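Local coordinates for ApeI dehydratase-like domain-containing protein (Pectobacterium atrosepticum, PDB 3ESI), which is of unknown function but belongs to the ApeI dehydratase-like family of the HotDog clan and may, like its relatives, act on acyl thioesters, at residues 10-13 / 18-21; 100-103 / 108-111. One frame throughout, in Å; residues are numbered along the deposited sequence.

Contacts 1 and 2 hold two places on one hot-dog sheet, the first where a loop folds back and the second within a hairpin. Contact 1 (10-13 / 18-21) closes first along the sequence, where the loop after strand 4-8 returns to strand 17-25; contact 2 (100-103 / 108-111) follows much later, in the hairpin of strands 96-105 and 108-121. Both reach the same antiparallel sheet, with centres 18 Å apart and nearest atoms about 6 Å apart, so they do not touch. Strand 83-91 lies between strands 17-25 and 96-105, and its Arg85 forms salt bridges with Glu21 and Glu109, linking the two regions through charge.

Contact 1: 10-13 / 18-21; sequences DVKK and SQVE
Lys12 and Gln19 carry this contact, in which the loop following strand 4-8 returns beside strand 17-25 of the hot-dog sheet. The connection joins the first two antiparallel strands, yet residues 10-13 themselves form no regular strand. Their chain nevertheless runs against the direction of 18-21, with Val11 across from Val20, Lys12 from Gln19 and Lys13 from Ser18.

Backbone hydrogen bonding supplies a single direct link: Lys12 N donates to Gln19 O over 3.0 Å, with an N-H...O angle of 160°. The same oxygen receives a CA-H...O contact from the preceding residue, Val11 CA lying 3.2 Å from Gln19 O, so one carbonyl meets two successive residues of the loop. Farther along the strand, Glu21 has a backbone hydrogen bond with His9, just ahead of the loop segment.

Van der Waals contact comes chiefly from Val11. With CG1 anti to the backbone N (chi1 180°), this methyl comes within 3.5 Å of Gln19 O and extends to Ser18 CB at 4.2 Å. Val59 of helix 45-59 and the adjoining Leu60 also pack on Val11, so the loop residue reaches the helix that the sheet wraps around.

Polar side chains meet more loosely on the exposed side of the strand. The chains of Lys12 and Gln19 cross obliquely; Lys12 bends at its third and fourth torsions, carrying its amine away from the strand, while its CE remains 4.1 Å from Gln19 OE1. The nitrogen of the same amide, Gln19 NE2, lies 3.3 Å from Lys12 O.

Contact 2: 100-103 / 108-111; sequences SYSI and TERT
Ser102 and Glu109 meet through their side chains, while a pair of backbone bonds joins the next residues, Ile103 and Arg110. The serine hydroxyl donates from Ser102 OG to Glu109 OE1 over 2.9 Å, approaching from above the carboxylate, 51° out of its plane. Ser102 OG sits between its backbone N and carbonyl carbon (chi1 71°), which turns it to the carboxylate. The other carboxylate oxygen, Glu109 OE2, forms a salt bridge with Arg85 on strand 83-91, and this neighbouring charge probably helps to fix the carboxylate.

Reciprocal backbone hydrogen bonds define the antiparallel ladder of this beta hairpin, formed by strands 96-105 and 108-121 within the hot-dog sheet. Ile103 N donates to Arg110 O at 2.8 Å, and Arg110 N returns a longer bond to Ile103 O at 3.2 Å. Ser102 and Thr111 form the adjoining non-hydrogen-bonded pair. Next to these bonds, Glu109 CA approaches Ile103 O at 3.3 Å in a CA-H...O contact.

Van der Waals packing joins Ile103 and Arg110, whose side chains run side by side in the same direction on one face of the sheet. Arg110 bends at chi3 (-55°), placing NH2 3.4 Å from Ile103 CD1 in an oblique approach; a long, weak ion pair with Glu105 also engages that nitrogen. Tyr101 turns its ring toward helix 45-59, where its hydroxyl bonds Gln48 O, but its backbone stays with the hairpin, and Thr111 CG2 lies 3.7 Å from Tyr101 O.

Contact 1: 10-13 / 18-21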
# COMPACT_ATOMS: atom_id res chain seq x y z
N ASP A 10 -23.75 2.41 -26.51
CA ASP A 10 -24.90 3.27 -26.25
C ASP A 10 -25.58 2.77 -25.00
O ASP A 10 -25.45 1.60 -24.63
CB ASP A 10 -25.92 3.22 -27.40
CG ASP A 10 -25.33 3.68 -28.73
OD1 ASP A 10 -24.67 4.74 -28.77
OD2 ASP A 10 -25.55 2.98 -29.74
N VAL A 11 -26.32 3.66 -24.34
CA VAL A 11 -27.03 3.30 -23.13
C VAL A 11 -28.22 2.39 -23.44
O VAL A 11 -29.03 2.69 -24.32
CB VAL A 11 -27.56 4.54 -22.40
CG1 VAL A 11 -28.30 4.13 -21.14
CG2 VAL A 11 -26.41 5.49 -22.08
N LYS A 12 -28.31 1.28 -22.71
CA LYS A 12 -29.40 0.32 -22.87
C LYS A 12 -30.44 0.53 -21.77
O LYS A 12 -30.35 -0.09 -20.72
CB LYS A 12 -28.87 -1.11 -22.76
CG LYS A 12 -28.05 -1.57 -23.94
CD LYS A 12 -27.40 -2.93 -23.68
CE LYS A 12 -28.41 -3.98 -23.19
NZ LYS A 12 -29.51 -4.26 -24.16
N LYS A 13 -31.42 1.40 -22.01
CA LYS A 13 -32.45 1.65 -21.01
C LYS A 13 -33.51 0.55 -21.00
O LYS A 13 -33.97 0.11 -22.05
CB LYS A 13 -33.17 2.98 -21.28
CG LYS A 13 -32.32 4.24 -21.30
CD LYS A 13 -33.23 5.45 -21.06
CE LYS A 13 -32.55 6.77 -21.39
NZ LYS A 13 -32.56 7.04 -22.85
N SER A 18 -30.42 1.29 -16.12
CA SER A 18 -29.70 1.76 -17.30
C SER A 18 -28.37 1.01 -17.36
O SER A 18 -27.88 0.52 -16.35
CB SER A 18 -29.42 3.25 -17.20
OG SER A 18 -30.61 3.99 -17.33
N GLN A 19 -27.79 0.91 -18.55
CA GLN A 19 -26.53 0.21 -18.70
C GLN A 19 -25.63 0.86 -19.74
O GLN A 19 -26.10 1.41 -20.74
CB GLN A 19 -26.77 -1.26 -19.10
CG GLN A 19 -27.57 -2.04 -18.07
CD GLN A 19 -28.51 -3.07 -18.69
OE1 GLN A 19 -28.09 -4.16 -19.09
NE2 GLN A 19 -29.80 -2.72 -18.78
N VAL A 20 -24.33 0.80 -19.48
CA VAL A 20 -23.35 1.34 -20.39
C VAL A 20 -22.14 0.42 -20.28
O VAL A 20 -21.75 0.01 -19.19
CB VAL A 20 -22.94 2.80 -20.04
CG1 VAL A 20 -22.21 2.84 -18.70
CG2 VAL A 20 -22.08 3.37 -21.15
N GLU A 21 -21.58 0.07 -21.43
CA GLU A 21 -20.43 -0.80 -21.45
C GLU A 21 -19.27 -0.05 -22.08
O GLU A 21 -19.42 0.53 -23.15
CB GLU A 21 -20.72 -2.05 -22.27
CG GLU A 21 -19.58 -3.03 -22.27
CD GLU A 21 -19.94 -4.34 -22.92
OE1 GLU A 21 -21.10 -4.78 -22.75
OE2 GLU A 21 -19.07 -4.94 -23.59

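Contact 2: 100-103 / 108-111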
# COMPACT_ATOMS: atom_id res chain seq x y z
N SER A 100 -18.89 -3.78 -12.91
CA SER A 100 -18.10 -4.98 -13.13
C SER A 100 -16.93 -4.74 -14.08
O SER A 100 -17.11 -4.21 -15.18
CB SER A 100 -19.01 -6.09 -13.67
OG SER A 100 -18.27 -7.28 -13.85
N TYR A 101 -15.74 -5.11 -13.65
CA TYR A 101 -14.52 -4.95 -14.45
C TYR A 101 -14.04 -6.32 -14.89
O TYR A 101 -13.93 -7.23 -14.07
CB TYR A 101 -13.39 -4.31 -13.63
CG TYR A 101 -13.41 -2.81 -13.50
CD1 TYR A 101 -12.93 -1.98 -14.52
CD2 TYR A 101 -13.85 -2.21 -12.32
CE1 TYR A 101 -12.89 -0.60 -14.36
CE2 TYR A 101 -13.81 -0.83 -12.15
CZ TYR A 101 -13.33 -0.03 -13.17
OH TYR A 101 -13.28 1.33 -12.99
N SER A 102 -13.72 -6.46 -16.17
CA SER A 102 -13.18 -7.73 -16.64
C SER A 102 -11.98 -7.48 -17.56
O SER A 102 -11.95 -6.50 -18.31
CB SER A 102 -14.27 -8.59 -17.33
OG SER A 102 -14.68 -8.07 -18.59
N ILE A 103 -10.98 -8.34 -17.44
CA ILE A 103 -9.76 -8.24 -18.23
C ILE A 103 -9.87 -9.09 -19.48
O ILE A 103 -10.19 -10.29 -19.38
CB ILE A 103 -8.54 -8.75 -17.44
CG1 ILE A 103 -8.35 -7.93 -16.16
CG2 ILE A 103 -7.30 -8.70 -18.31
CD1 ILE A 103 -7.33 -8.51 -15.21
N THR A 108 -9.97 -15.11 -23.60
CA THR A 108 -10.50 -15.11 -22.24
C THR A 108 -10.99 -13.75 -21.75
O THR A 108 -10.63 -12.69 -22.28
CB THR A 108 -9.43 -15.59 -21.23
OG1 THR A 108 -8.60 -14.48 -20.84
CG2 THR A 108 -8.54 -16.65 -21.86
N GLU A 109 -11.83 -13.80 -20.71
CA GLU A 109 -12.38 -12.62 -20.08
C GLU A 109 -12.64 -12.97 -18.63
O GLU A 109 -13.62 -13.64 -18.32
CB GLU A 109 -13.69 -12.20 -20.76
CG GLU A 109 -14.49 -11.19 -19.95
CD GLU A 109 -15.56 -10.48 -20.76
OE1 GLU A 109 -16.38 -9.75 -20.15
OE2 GLU A 109 -15.56 -10.64 -22.00
N ARG A 110 -11.74 -12.56 -17.75
CA ARG A 110 -11.86 -12.82 -16.31
C ARG A 110 -12.42 -11.60 -15.58
O ARG A 110 -12.14 -10.46 -15.97
CB ARG A 110 -10.50 -13.14 -15.68
CG ARG A 110 -9.74 -14.31 -16.27
CD ARG A 110 -8.34 -14.34 -15.68
NE ARG A 110 -7.65 -13.06 -15.88
CZ ARG A 110 -6.44 -12.76 -15.41
NH1 ARG A 110 -5.77 -13.65 -14.69
NH2 ARG A 110 -5.90 -11.57 -15.65
N THR A 111 -13.19 -11.82 -14.53
CA THR A 111 -13.73 -10.71 -13.75
C THR A 111 -12.58 -10.25 -12.86
O THR A 111 -11.91 -11.08 -12.24
CB THR A 111 -14.91 -11.14 -12.86
OG1 THR A 111 -15.93 -11.72 -13.68
CG2 THR A 111 -15.49 -9.94 -12.14